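Local coordinates for protein macrophage migration inhibitory factor (PDB 6LR3) that belongs to the macrophage migration inhibitory factor family, small alpha/beta proteins that assemble as trimers, at residues Ile15-Met26 against Asp79-Leu88. Residues are numbered along the deposited sequence; the frame is centred on the assembly and turned at random.
Sequences IPVFFQAALTNM and DMEDMFIEHL
Asp79 and Met80 both meet Met26: CB of Asp79 lies 4.0 Å from Met26 SD, while CG of Met80 packs on the Met26 methyl, which the bend at chi3 turns toward this turn of the helix. Met83 comes next and enters a hole formed by Phe19, Ala22, Leu23 and Met26, a knobs-into-holes fit. With CG trans to the backbone N (chi1 -173°), its chain reaches across, SD resting 3.8 Å from Leu23 CA and the methyl meeting Met26 SD tip to tip. The same sulfur makes an oblique Met-aromatic contact with Phe19, 5.4 Å from the ring centroid. Phe84 presents CE1 to Phe19 CZ at 3.7 Å and also receives Leu23 CD2 at its edge. His87 buries the largest area: its edge points at the face of Phe18 in an offset edge-to-face pair (planes at 70°), Pro16 CG approaches ND1 to 3.4 Å, and the Phe19 ring stands oblique to it. Leu88 CD2 sits over the centre of one Phe19 face and touches Ile15 CG1 at 3.6 Å. No hydrogen bond joins the segments. The helices run antiparallel (166°; the axes of 19-26 and 79-88 approach to 11.3 Å) side by side on the four strands this chain contributes, Phe19 and Leu23 resting on strand 39-43, Phe84 and Met80 on strands 58-64 and 95-101.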
loop_
_atom_site.group_PDB
_atom_site.type_symbol
_atom_site.label_atom_id
_atom_site.label_comp_id
_atom_site.label_asym_id
_atom_site.label_seq_id
_atom_site.Cartn_x
_atom_site.Cartn_y
_atom_site.Cartn_z
ATOM N N ILE B 15 14.698 8.967 13.738
ATOM C CA ILE B 15 14.058 7.716 14.224
ATOM C C ILE B 15 15.104 6.821 14.842
ATOM O O ILE B 15 16.132 6.553 14.242
ATOM C CB ILE B 15 13.332 7.014 13.068
ATOM C CG1 ILE B 15 12.315 7.953 12.439
ATOM C CG2 ILE B 15 12.676 5.721 13.567
ATOM C CD1 ILE B 15 11.578 7.360 11.277
ATOM N N PRO B 16 14.856 6.287 16.052
ATOM C CA PRO B 16 15.795 5.373 16.676
ATOM C C PRO B 16 16.101 4.196 15.763
ATOM O O PRO B 16 15.199 3.669 15.102
ATOM C CB PRO B 16 15.084 4.933 17.949
ATOM C CG PRO B 16 14.221 6.091 18.270
ATOM C CD PRO B 16 13.712 6.543 16.932
ATOM N N VAL B 17 17.355 3.777 15.758
ATOM C CA VAL B 17 17.808 2.709 14.821
ATOM C C VAL B 17 17.060 1.406 15.131
ATOM O O VAL B 17 16.945 0.601 14.214
ATOM C CB VAL B 17 19.336 2.499 14.928
ATOM C CG1 VAL B 17 20.079 3.729 14.434
ATOM C CG2 VAL B 17 19.759 2.151 16.338
ATOM N N PHE B 18 16.575 1.210 16.373
ATOM C CA PHE B 18 15.938 -0.062 16.782
ATOM C C PHE B 18 14.421 0.028 16.634
ATOM O O PHE B 18 13.749 -0.910 17.023
ATOM C CB PHE B 18 16.364 -0.488 18.181
ATOM C CG PHE B 18 15.943 0.453 19.267
ATOM C CD1 PHE B 18 16.682 1.573 19.594
ATOM C CD2 PHE B 18 14.800 0.172 20.008
ATOM C CE1 PHE B 18 16.304 2.365 20.667
ATOM C CE2 PHE B 18 14.384 1.021 21.025
ATOM C CZ PHE B 18 15.146 2.105 21.351
ATOM N N PHE B 19 13.892 1.080 16.041
ATOM C CA PHE B 19 12.422 1.278 15.891
ATOM C C PHE B 19 11.799 0.066 15.195
ATOM O O PHE B 19 10.856 -0.512 15.751
ATOM C CB PHE B 19 12.123 2.566 15.127
ATOM C CG PHE B 19 10.658 2.752 14.847
ATOM C CD1 PHE B 19 9.719 2.914 15.840
ATOM C CD2 PHE B 19 10.216 2.688 13.555
ATOM C CE1 PHE B 19 8.382 3.104 15.541
ATOM C CE2 PHE B 19 8.907 3.018 13.224
ATOM C CZ PHE B 19 7.983 3.166 14.229
ATOM N N GLN B 20 12.296 -0.330 14.026
ATOM C CA GLN B 20 11.658 -1.458 13.299
ATOM C C GLN B 20 11.784 -2.764 14.098
ATOM O O GLN B 20 10.820 -3.538 14.110
ATOM C CB GLN B 20 12.251 -1.640 11.914
ATOM C CG GLN B 20 11.748 -0.620 10.920
ATOM C CD GLN B 20 12.699 -0.547 9.754
ATOM O OE1 GLN B 20 13.801 0.019 9.915
ATOM N NE2 GLN B 20 12.301 -1.140 8.623
ATOM N N ALA B 21 12.920 -3.018 14.734
ATOM C CA ALA B 21 13.130 -4.192 15.611
ATOM C C ALA B 21 12.134 -4.161 16.755
ATOM O O ALA B 21 11.542 -5.202 17.080
ATOM C CB ALA B 21 14.555 -4.211 16.123
ATOM N N ALA B 22 11.938 -3.002 17.379
ATOM C CA ALA B 22 11.050 -2.871 18.553
ATOM C C ALA B 22 9.617 -3.118 18.101
ATOM O O ALA B 22 8.876 -3.828 18.806
ATOM C CB ALA B 22 11.203 -1.514 19.213
ATOM N N LEU B 23 9.239 -2.552 16.961
ATOM C CA LEU B 23 7.877 -2.721 16.418
ATOM C C LEU B 23 7.675 -4.167 16.031
ATOM O O LEU B 23 6.602 -4.703 16.324
ATOM C CB LEU B 23 7.705 -1.743 15.251
ATOM C CG LEU B 23 6.317 -1.640 14.661
ATOM C CD1 LEU B 23 5.307 -1.364 15.742
ATOM C CD2 LEU B 23 6.305 -0.534 13.623
ATOM N N THR B 24 8.682 -4.802 15.418
ATOM C CA THR B 24 8.639 -6.232 15.074
ATOM C C THR B 24 8.309 -7.027 16.330
ATOM O O THR B 24 7.385 -7.837 16.297
ATOM C CB THR B 24 9.965 -6.726 14.485
ATOM O OG1 THR B 24 10.174 -6.080 13.224
ATOM C CG2 THR B 24 9.950 -8.214 14.267
ATOM N N ASN B 25 9.064 -6.808 17.394
ATOM C CA ASN B 25 8.917 -7.590 18.648
ATOM C C ASN B 25 7.533 -7.322 19.240
ATOM O O ASN B 25 6.866 -8.268 19.629
ATOM C CB ASN B 25 10.030 -7.253 19.634
ATOM C CG ASN B 25 11.354 -7.863 19.180
ATOM O OD1 ASN B 25 11.350 -8.782 18.371
ATOM N ND2 ASN B 25 12.469 -7.269 19.567
ATOM N N MET B 26 7.126 -6.076 19.291
ATOM C CA MET B 26 5.870 -5.713 19.967
ATOM C C MET B 26 4.703 -6.328 19.196
ATOM O O MET B 26 3.797 -6.902 19.838
ATOM C CB MET B 26 5.712 -4.191 20.064
ATOM C CG MET B 26 4.575 -3.778 20.960
ATOM S SD MET B 26 4.255 -2.005 20.821
ATOM C CE MET B 26 3.365 -2.009 19.267
ATOM N N ASP B 79 -1.016 0.674 21.668
ATOM C CA ASP B 79 0.391 0.256 21.868
ATOM C C ASP B 79 1.250 0.813 20.741
ATOM O O ASP B 79 2.347 1.289 21.026
ATOM C CB ASP B 79 0.492 -1.256 21.971
ATOM C CG ASP B 79 0.036 -1.795 23.317
ATOM O OD1 ASP B 79 -0.130 -0.979 24.263
ATOM O OD2 ASP B 79 -0.169 -2.993 23.389
ATOM N N MET B 80 0.777 0.740 19.498
ATOM C CA MET B 80 1.518 1.319 18.343
ATOM C C MET B 80 1.611 2.833 18.519
ATOM O O MET B 80 2.699 3.377 18.331
ATOM C CB MET B 80 0.825 0.958 17.027
ATOM C CG MET B 80 0.985 -0.481 16.704
ATOM S SD MET B 80 -0.015 -0.989 15.239
ATOM C CE MET B 80 0.859 -0.084 13.967
ATOM N N GLU B 81 0.519 3.505 18.850
ATOM C CA GLU B 81 0.548 4.962 19.077
ATOM C C GLU B 81 1.623 5.266 20.119
ATOM O O GLU B 81 2.412 6.183 19.900
ATOM C CB GLU B 81 -0.798 5.467 19.567
ATOM C CG GLU B 81 -1.827 5.556 18.462
ATOM C CD GLU B 81 -3.208 5.882 19.040
ATOM O OE1 GLU B 81 -3.347 5.835 20.294
ATOM O OE2 GLU B 81 -4.102 6.203 18.235
ATOM N N ASP B 82 1.636 4.518 21.219
ATOM C CA ASP B 82 2.606 4.819 22.308
ATOM C C ASP B 82 4.034 4.732 21.750
ATOM O O ASP B 82 4.880 5.591 22.104
ATOM C CB ASP B 82 2.433 3.883 23.491
ATOM C CG ASP B 82 1.185 4.121 24.308
ATOM O OD1 ASP B 82 0.455 5.078 24.053
ATOM O OD2 ASP B 82 0.962 3.315 25.195
ATOM N N MET B 83 4.314 3.701 20.951
ATOM C CA MET B 83 5.661 3.523 20.375
ATOM C C MET B 83 5.937 4.654 19.382
ATOM O O MET B 83 7.054 5.140 19.347
ATOM C CB MET B 83 5.777 2.152 19.690
ATOM C CG MET B 83 7.158 1.883 19.262
ATOM S SD MET B 83 7.363 0.169 18.765
ATOM C CE MET B 83 7.178 -0.718 20.300
ATOM N N PHE B 84 4.966 5.060 18.572
ATOM C CA PHE B 84 5.160 6.150 17.585
ATOM C C PHE B 84 5.396 7.456 18.309
ATOM O O PHE B 84 6.213 8.247 17.873
ATOM C CB PHE B 84 3.942 6.297 16.670
ATOM C CG PHE B 84 3.669 5.113 15.780
ATOM C CD1 PHE B 84 4.630 4.157 15.498
ATOM C CD2 PHE B 84 2.414 4.966 15.215
ATOM C CE1 PHE B 84 4.326 3.072 14.680
ATOM C CE2 PHE B 84 2.127 3.903 14.375
ATOM C CZ PHE B 84 3.095 2.990 14.067
ATOM N N ILE B 85 4.646 7.704 19.382
ATOM C CA ILE B 85 4.822 8.938 20.197
ATOM C C ILE B 85 6.264 8.946 20.734
ATOM O O ILE B 85 6.952 9.938 20.563
ATOM C CB ILE B 85 3.763 8.980 21.312
ATOM C CG1 ILE B 85 2.364 9.241 20.745
ATOM C CG2 ILE B 85 4.150 9.985 22.391
ATOM C CD1 ILE B 85 1.220 8.832 21.667
ATOM N N GLU B 86 6.716 7.832 21.308
ATOM C CA GLU B 86 8.037 7.780 21.973
ATOM C C GLU B 86 9.143 7.890 20.931
ATOM O O GLU B 86 10.099 8.639 21.151
ATOM C CB GLU B 86 8.135 6.478 22.773
ATOM C CG GLU B 86 9.454 6.304 23.452
ATOM C CD GLU B 86 9.244 5.458 24.678
ATOM O OE1 GLU B 86 8.762 4.312 24.474
ATOM O OE2 GLU B 86 9.452 5.977 25.788
ATOM N N HIS B 87 9.038 7.145 19.833
ATOM C CA HIS B 87 10.140 7.007 18.847
ATOM C C HIS B 87 10.124 8.111 17.776
ATOM O O HIS B 87 11.202 8.536 17.358
ATOM C CB HIS B 87 10.062 5.661 18.144
ATOM C CG HIS B 87 10.529 4.457 18.884
ATOM N ND1 HIS B 87 11.716 3.847 18.454
ATOM C CD2 HIS B 87 10.055 3.715 19.924
ATOM C CE1 HIS B 87 11.945 2.795 19.231
ATOM N NE2 HIS B 87 10.982 2.744 20.179
ATOM N N LEU B 88 8.942 8.505 17.309
ATOM C CA LEU B 88 8.800 9.458 16.187
ATOM C C LEU B 88 8.482 10.862 16.682
ATOM O O LEU B 88 8.477 11.766 15.850
ATOM C CB LEU B 88 7.724 8.967 15.216
ATOM C CG LEU B 88 7.870 7.511 14.737
ATOM C CD1 LEU B 88 6.799 7.130 13.774
ATOM C CD2 LEU B 88 9.223 7.287 14.121
#